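PDB 2DUL: N(2),N(2)-dimethylguanosine tRNA methyltransferase from Pyrococcus horikoshii, which transfers two methyl groups from S-adenosyl-L-methionine to the N2 atom of guanine 26 in a number of tRNAs. Local coordinates for residues D37-L42 / F132-L137; R64-L67 / E73-L76. All blocks are in the same frame, centred on the assembly; numbering follows the deposited sequence.

Both contacts are buried and both press a helix onto the central mixed sheet of the class I methyltransferase fold. Interaction 1 sets helix 33-46 against strand 132-137. Interaction 2 sets helix 60-68 against strand 73-78. The two helices also touch each other. V39 CG1 lies 3.6 Å from F65 CE2, and D37 OD1 forms a salt bridge with R64 NH2 at 2.7 Å. On the other face of the sheet, F132 and W75 meet edge-to-face. The chemistry differs with place. Interaction 1 is near the centre of the chain and includes a carboxylate paired with arginines. Interaction 2, farther from the centre, joins its segments through apolar groups alone.

Interaction 1. Residues D37-L42 / F132-L137; sequences DIVVVL and FHFIDL
Two arginines grip the carboxylate of D136 beside the point where V39 meets it. R61 NH2 forms a salt bridge with OD1, and R228 NH1 forms one with OD2. Across the contact, V39 CG2 lies 3.8 Å from D136 OD1. This is packing of a methyl group on an oxygen, and the two side chains approach from opposite directions.

The same methyl also packs on F134. V39 CG2 is 3.7 Å from F134 CZ and 3.9 Å from F134 CE2. It comes to the ring obliquely, at its outer end. V39 thus touches both residues through a single branch. CG2 stands anti to the V39 backbone nitrogen and reaches the strand. CG1 takes the place between the nitrogen and the carbonyl carbon (chi1 58°).

F134 and D136, with I135 between them, lie on the same side of strand 132-137, and both point toward helix 33-46. F134 CG is anti to its own nitrogen (chi1 172°), which extends the ring toward V39. The backbone N of D136 lies 4.1 Å above one face of that ring, offset toward its rim. The nearest alpha carbons, V39 CA and D136 CA, are 8.8 Å apart, so side chains bridge the gap. F65 of helix 60-68 also packs against D136.

The arrangement is a helix laid on the parallel strands of the Rossmann-like core. Strand 132-137 runs beside strand 50-53 in that sheet. R61 is a predicted S-adenosyl-L-methionine ligand, so D136 is probably a second-shell residue that positions it. The two salt bridges, one on each oxygen, satisfy the buried carboxylate and probably fix its rotation. The contact thus implies a carboxylate held by two arginines, with the V39 methyl and the F134 ring packed beside it.

Interaction 2. Residues R64-L67 / E73-L76; sequences RFAL and EVWL
Between segments 64-67 and 73-76 the nearest alpha carbons are A66 CA and V74 CA, 6.4 Å apart. Helix 60-68 and strand 73-78, which carry them, belong to a beta-alpha-beta unit that starts with strand 50-53 and crosses over through the helix. Strand 73-78 then lies parallel to strand 50-53 in the Rossmann-like sheet.

V74 carries the strand side of the contact. Its side chain points toward the helix, and its two methyls meet different residues. CG2 sits 4.0 Å from A66 CB and equally near A66 CA, so it rests against the helix backbone. CG1, anti to the V74 nitrogen (chi1 -175°), faces F65 CB at 4.3 Å. The short A66 side chain is consistent with this close approach.

F65 meets V74 through its CB rather than its ring. The F65 side chain also touches V51 of strand 50-53 and L43 of helix 33-46. F65 thereby ties this unit to the neighbouring helix, and it also lies near R61, a predicted S-adenosyl-L-methionine ligand.

E73 and W75 flank V74 in the strand and are linked to each other. Y131 OH also hydrogen-bonds to E73 OE2. W75 NE1 donates to E73 OE2 at 2.6 Å, nearly straight (171°), in the indole plane and on the anti side of the carboxylate.

Interaction 1. Residues D37-L42 / F132-L137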
ATOM      1  N   ASP A  37      -4.615  10.441  -4.342  1.00 25.29           N
ATOM      2  CA  ASP A  37      -3.720  11.141  -5.262  1.00 24.32           C
ATOM      3  C   ASP A  37      -2.645  10.159  -5.730  1.00 24.61           C
ATOM      4  O   ASP A  37      -2.339  10.074  -6.921  1.00 25.04           O
ATOM      5  CB  ASP A  37      -3.004  12.316  -4.583  1.00 26.20           C
ATOM      6  CG  ASP A  37      -3.836  13.589  -4.541  1.00 28.83           C
ATOM      7  OD1 ASP A  37      -4.740  13.765  -5.388  1.00 27.68           O
ATOM      8  OD2 ASP A  37      -3.558  14.431  -3.661  1.00 31.13           O
ATOM      9  N   ILE A  38      -2.065   9.436  -4.772  1.00 22.46           N
ATOM     10  CA  ILE A  38      -1.001   8.478  -5.062  1.00 23.31           C
ATOM     11  C   ILE A  38      -1.433   7.449  -6.096  1.00 22.05           C
ATOM     12  O   ILE A  38      -0.721   7.206  -7.075  1.00 20.78           O
ATOM     13  CB  ILE A  38      -0.533   7.740  -3.770  1.00 23.08           C
ATOM     14  CG1 ILE A  38      -0.086   8.759  -2.719  1.00 25.28           C
ATOM     15  CG2 ILE A  38       0.616   6.787  -4.085  1.00 21.52           C
ATOM     16  CD1 ILE A  38       1.031   9.669  -3.176  1.00 24.78           C
ATOM     17  N   VAL A  39      -2.599   6.845  -5.891  1.00 22.53           N
ATOM     18  CA  VAL A  39      -3.072   5.846  -6.840  1.00 23.16           C
ATOM     19  C   VAL A  39      -3.349   6.487  -8.205  1.00 23.05           C
ATOM     20  O   VAL A  39      -3.064   5.888  -9.248  1.00 22.78           O
ATOM     21  CB  VAL A  39      -4.328   5.085  -6.296  1.00 24.10           C
ATOM     22  CG1 VAL A  39      -5.454   6.047  -5.986  1.00 26.58           C
ATOM     23  CG2 VAL A  39      -4.770   4.035  -7.303  1.00 24.03           C
ATOM     24  N   VAL A  40      -3.882   7.706  -8.206  1.00 22.07           N
ATOM     25  CA  VAL A  40      -4.152   8.411  -9.460  1.00 22.40           C
ATOM     26  C   VAL A  40      -2.839   8.592 -10.220  1.00 23.23           C
ATOM     27  O   VAL A  40      -2.774   8.385 -11.436  1.00 23.43           O
ATOM     28  CB  VAL A  40      -4.796   9.801  -9.199  1.00 23.30           C
ATOM     29  CG1 VAL A  40      -4.662  10.699 -10.431  1.00 22.82           C
ATOM     30  CG2 VAL A  40      -6.267   9.625  -8.857  1.00 24.08           C
ATOM     31  N   VAL A  41      -1.787   8.967  -9.496  1.00 22.87           N
ATOM     32  CA  VAL A  41      -0.481   9.159 -10.114  1.00 21.62           C
ATOM     33  C   VAL A  41       0.012   7.849 -10.713  1.00 21.86           C
ATOM     34  O   VAL A  41       0.442   7.801 -11.868  1.00 21.56           O
ATOM     35  CB  VAL A  41       0.555   9.664  -9.088  1.00 22.41           C
ATOM     36  CG1 VAL A  41       1.954   9.651  -9.705  1.00 22.05           C
ATOM     37  CG2 VAL A  41       0.192  11.075  -8.641  1.00 21.90           C
ATOM     38  N   LEU A  42      -0.069   6.785  -9.922  1.00 22.24           N
ATOM     39  CA  LEU A  42       0.371   5.470 -10.361  1.00 22.61           C
ATOM     40  C   LEU A  42      -0.363   4.999 -11.609  1.00 22.00           C
ATOM     41  O   LEU A  42       0.258   4.511 -12.555  1.00 22.94           O
ATOM     42  CB  LEU A  42       0.184   4.445  -9.235  1.00 22.20           C
ATOM     43  CG  LEU A  42       0.645   3.018  -9.553  1.00 26.00           C
ATOM     44  CD1 LEU A  42       2.120   3.034  -9.941  1.00 24.67           C
ATOM     45  CD2 LEU A  42       0.416   2.110  -8.351  1.00 24.57           C
ATOM     46  N   PHE A 132     -10.331  -7.709 -14.028  1.00 19.20           N
ATOM     47  CA  PHE A 132      -9.754  -6.382 -13.845  1.00 17.42           C
ATOM     48  C   PHE A 132      -8.246  -6.251 -14.000  1.00 16.81           C
ATOM     49  O   PHE A 132      -7.488  -7.106 -13.548  1.00 18.14           O
ATOM     50  CB  PHE A 132     -10.144  -5.823 -12.468  1.00 16.67           C
ATOM     51  CG  PHE A 132     -11.625  -5.722 -12.252  1.00 16.48           C
ATOM     52  CD1 PHE A 132     -12.311  -6.722 -11.570  1.00 15.78           C
ATOM     53  CD2 PHE A 132     -12.338  -4.641 -12.761  1.00 16.62           C
ATOM     54  CE1 PHE A 132     -13.694  -6.650 -11.401  1.00 16.93           C
ATOM     55  CE2 PHE A 132     -13.720  -4.556 -12.598  1.00 18.23           C
ATOM     56  CZ  PHE A 132     -14.400  -5.564 -11.918  1.00 16.87           C
ATOM     57  N   HIS A 133      -7.823  -5.158 -14.632  1.00 16.93           N
ATOM     58  CA  HIS A 133      -6.406  -4.866 -14.812  1.00 18.28           C
ATOM     59  C   HIS A 133      -5.889  -4.277 -13.501  1.00 17.61           C
ATOM     60  O   HIS A 133      -4.699  -4.331 -13.206  1.00 17.71           O
ATOM     61  CB  HIS A 133      -6.209  -3.857 -15.949  1.00 21.43           C
ATOM     62  CG  HIS A 133      -6.567  -4.393 -17.299  1.00 24.92           C
ATOM     63  ND1 HIS A 133      -5.866  -5.416 -17.902  1.00 28.48           N
ATOM     64  CD2 HIS A 133      -7.565  -4.065 -18.154  1.00 25.77           C
ATOM     65  CE1 HIS A 133      -6.416  -5.697 -19.070  1.00 26.83           C
ATOM     66  NE2 HIS A 133      -7.449  -4.891 -19.247  1.00 29.41           N
ATOM     67  N   PHE A 134      -6.797  -3.700 -12.721  1.00 18.05           N
ATOM     68  CA  PHE A 134      -6.427  -3.118 -11.437  1.00 18.27           C
ATOM     69  C   PHE A 134      -7.604  -3.149 -10.479  1.00 17.52           C
ATOM     70  O   PHE A 134      -8.730  -2.823 -10.850  1.00 18.41           O
ATOM     71  CB  PHE A 134      -5.950  -1.666 -11.597  1.00 19.43           C
ATOM     72  CG  PHE A 134      -5.741  -0.940 -10.280  1.00 19.75           C
ATOM     73  CD1 PHE A 134      -4.770  -1.367  -9.373  1.00 21.59           C
ATOM     74  CD2 PHE A 134      -6.530   0.155  -9.941  1.00 21.20           C
ATOM     75  CE1 PHE A 134      -4.592  -0.709  -8.142  1.00 20.69           C
ATOM     76  CE2 PHE A 134      -6.359   0.819  -8.713  1.00 20.80           C
ATOM     77  CZ  PHE A 134      -5.389   0.384  -7.815  1.00 19.70           C
ATOM     78  N   ILE A 135      -7.334  -3.565  -9.249  1.00 19.13           N
ATOM     79  CA  ILE A 135      -8.355  -3.604  -8.212  1.00 17.13           C
ATOM     80  C   ILE A 135      -7.778  -2.857  -7.020  1.00 17.99           C
ATOM     81  O   ILE A 135      -6.638  -3.098  -6.628  1.00 20.63           O
ATOM     82  CB  ILE A 135      -8.697  -5.056  -7.770  1.00 17.29           C
ATOM     83  CG1 ILE A 135      -9.408  -5.804  -8.900  1.00 14.36           C
ATOM     84  CG2 ILE A 135      -9.591  -5.023  -6.524  1.00 16.40           C
ATOM     85  CD1 ILE A 135      -9.773  -7.250  -8.551  1.00 16.55           C
ATOM     86  N   ASP A 136      -8.552  -1.935  -6.462  1.00 18.95           N
ATOM     87  CA  ASP A 136      -8.108  -1.183  -5.296  1.00 20.45           C
ATOM     88  C   ASP A 136      -8.994  -1.584  -4.115  1.00 19.38           C
ATOM     89  O   ASP A 136     -10.197  -1.340  -4.116  1.00 19.92           O
ATOM     90  CB  ASP A 136      -8.202   0.325  -5.557  1.00 22.61           C
ATOM     91  CG  ASP A 136      -7.383   1.144  -4.562  1.00 27.04           C
ATOM     92  OD1 ASP A 136      -7.135   2.339  -4.833  1.00 28.11           O
ATOM     93  OD2 ASP A 136      -6.983   0.591  -3.515  1.00 29.41           O
ATOM     94  N   LEU A 137      -8.383  -2.231  -3.131  1.00 20.51           N
ATOM     95  CA  LEU A 137      -9.073  -2.686  -1.930  1.00 24.15           C
ATOM     96  C   LEU A 137      -8.777  -1.719  -0.801  1.00 25.27           C
ATOM     97  O   LEU A 137      -7.660  -1.701  -0.276  1.00 25.57           O
ATOM     98  CB  LEU A 137      -8.580  -4.075  -1.516  1.00 25.35           C
ATOM     99  CG  LEU A 137      -8.892  -5.280  -2.395  1.00 27.31           C
ATOM    100  CD1 LEU A 137      -8.384  -6.548  -1.696  1.00 25.69           C
ATOM    101  CD2 LEU A 137     -10.404  -5.365  -2.625  1.00 29.30           C
TER

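Interaction 2. Residues R64-L67 / E73-L76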
ATOM      1  N   ARG A  64     -12.645   9.602  -9.369  1.00 21.18           N
ATOM      2  CA  ARG A  64     -11.363  10.219  -9.699  1.00 20.31           C
ATOM      3  C   ARG A  64     -10.600   9.352 -10.702  1.00 20.85           C
ATOM      4  O   ARG A  64      -9.898   9.871 -11.569  1.00 21.47           O
ATOM      5  CB  ARG A  64     -10.534  10.457  -8.435  1.00 23.01           C
ATOM      6  CG  ARG A  64     -11.137  11.528  -7.532  1.00 22.04           C
ATOM      7  CD  ARG A  64     -10.133  11.998  -6.501  1.00 22.08           C
ATOM      8  NE  ARG A  64      -8.947  12.573  -7.128  1.00 19.27           N
ATOM      9  CZ  ARG A  64      -7.808  12.816  -6.487  1.00 22.82           C
ATOM     10  NH1 ARG A  64      -7.699  12.537  -5.193  1.00 23.91           N
ATOM     11  NH2 ARG A  64      -6.771  13.323  -7.141  1.00 23.55           N
ATOM     12  N   PHE A  65     -10.735   8.034 -10.594  1.00 21.49           N
ATOM     13  CA  PHE A  65     -10.070   7.141 -11.549  1.00 22.35           C
ATOM     14  C   PHE A  65     -10.576   7.492 -12.950  1.00 22.63           C
ATOM     15  O   PHE A  65      -9.797   7.641 -13.891  1.00 25.56           O
ATOM     16  CB  PHE A  65     -10.419   5.678 -11.264  1.00 22.56           C
ATOM     17  CG  PHE A  65      -9.717   5.093 -10.067  1.00 22.77           C
ATOM     18  CD1 PHE A  65     -10.079   3.831  -9.594  1.00 22.87           C
ATOM     19  CD2 PHE A  65      -8.696   5.784  -9.418  1.00 22.07           C
ATOM     20  CE1 PHE A  65      -9.435   3.267  -8.493  1.00 23.22           C
ATOM     21  CE2 PHE A  65      -8.047   5.228  -8.318  1.00 23.27           C
ATOM     22  CZ  PHE A  65      -8.418   3.967  -7.855  1.00 22.28           C
ATOM     23  N   ALA A  66     -11.893   7.619 -13.070  1.00 21.93           N
ATOM     24  CA  ALA A  66     -12.526   7.936 -14.345  1.00 23.70           C
ATOM     25  C   ALA A  66     -12.161   9.329 -14.865  1.00 25.15           C
ATOM     26  O   ALA A  66     -11.892   9.503 -16.058  1.00 24.79           O
ATOM     27  CB  ALA A  66     -14.047   7.806 -14.216  1.00 22.38           C
ATOM     28  N   LEU A  67     -12.136  10.315 -13.974  1.00 23.29           N
ATOM     29  CA  LEU A  67     -11.820  11.686 -14.377  1.00 25.12           C
ATOM     30  C   LEU A  67     -10.341  12.020 -14.537  1.00 25.67           C
ATOM     31  O   LEU A  67      -9.991  12.919 -15.305  1.00 27.08           O
ATOM     32  CB  LEU A  67     -12.409  12.690 -13.375  1.00 21.90           C
ATOM     33  CG  LEU A  67     -13.924  12.825 -13.227  1.00 23.65           C
ATOM     34  CD1 LEU A  67     -14.239  13.666 -11.988  1.00 22.00           C
ATOM     35  CD2 LEU A  67     -14.516  13.457 -14.480  1.00 23.06           C
ATOM     36  N   GLU A  73     -12.846   1.602 -18.288  1.00 22.99           N
ATOM     37  CA  GLU A  73     -14.028   1.025 -17.664  1.00 22.59           C
ATOM     38  C   GLU A  73     -13.781   1.032 -16.163  1.00 23.87           C
ATOM     39  O   GLU A  73     -12.833   0.407 -15.678  1.00 22.14           O
ATOM     40  CB  GLU A  73     -14.242  -0.410 -18.155  1.00 24.73           C
ATOM     41  CG  GLU A  73     -15.577  -1.011 -17.743  1.00 24.57           C
ATOM     42  CD  GLU A  73     -15.789  -2.410 -18.301  1.00 28.71           C
ATOM     43  OE1 GLU A  73     -15.844  -2.568 -19.543  1.00 30.65           O
ATOM     44  OE2 GLU A  73     -15.899  -3.355 -17.497  1.00 25.39           O
ATOM     45  N   VAL A  74     -14.627   1.751 -15.433  1.00 21.81           N
ATOM     46  CA  VAL A  74     -14.473   1.865 -13.989  1.00 19.85           C
ATOM     47  C   VAL A  74     -15.677   1.321 -13.242  1.00 18.44           C
ATOM     48  O   VAL A  74     -16.808   1.747 -13.477  1.00 17.75           O
ATOM     49  CB  VAL A  74     -14.267   3.343 -13.570  1.00 20.89           C
ATOM     50  CG1 VAL A  74     -13.983   3.429 -12.070  1.00 18.48           C
ATOM     51  CG2 VAL A  74     -13.128   3.959 -14.381  1.00 20.79           C
ATOM     52  N   TRP A  75     -15.426   0.374 -12.343  1.00 16.61           N
ATOM     53  CA  TRP A  75     -16.484  -0.217 -11.540  1.00 17.12           C
ATOM     54  C   TRP A  75     -16.429   0.337 -10.118  1.00 17.39           C
ATOM     55  O   TRP A  75     -15.359   0.430  -9.512  1.00 16.41           O
ATOM     56  CB  TRP A  75     -16.344  -1.742 -11.493  1.00 18.37           C
ATOM     57  CG  TRP A  75     -16.634  -2.423 -12.795  1.00 19.28           C
ATOM     58  CD1 TRP A  75     -16.012  -2.208 -13.989  1.00 20.12           C
ATOM     59  CD2 TRP A  75     -17.603  -3.454 -13.026  1.00 20.88           C
ATOM     60  NE1 TRP A  75     -16.531  -3.042 -14.949  1.00 18.97           N
ATOM     61  CE2 TRP A  75     -17.508  -3.818 -14.386  1.00 20.51           C
ATOM     62  CE3 TRP A  75     -18.541  -4.106 -12.214  1.00 22.63           C
ATOM     63  CZ2 TRP A  75     -18.316  -4.809 -14.958  1.00 21.56           C
ATOM     64  CZ3 TRP A  75     -19.347  -5.093 -12.781  1.00 23.27           C
ATOM     65  CH2 TRP A  75     -19.226  -5.434 -14.142  1.00 24.81           C
ATOM     66  N   LEU A  76     -17.590   0.714  -9.603  1.00 17.69           N
ATOM     67  CA  LEU A  76     -17.712   1.232  -8.249  1.00 19.81           C
ATOM     68  C   LEU A  76     -18.651   0.279  -7.529  1.00 19.94           C
ATOM     69  O   LEU A  76     -19.727  -0.034  -8.036  1.00 21.29           O
ATOM     70  CB  LEU A  76     -18.320   2.635  -8.254  1.00 24.85           C
ATOM     71  CG  LEU A  76     -17.543   3.776  -8.914  1.00 26.96           C
ATOM     72  CD1 LEU A  76     -17.683   3.687 -10.421  1.00 29.07           C
ATOM     73  CD2 LEU A  76     -18.098   5.108  -8.422  1.00 31.11           C
TER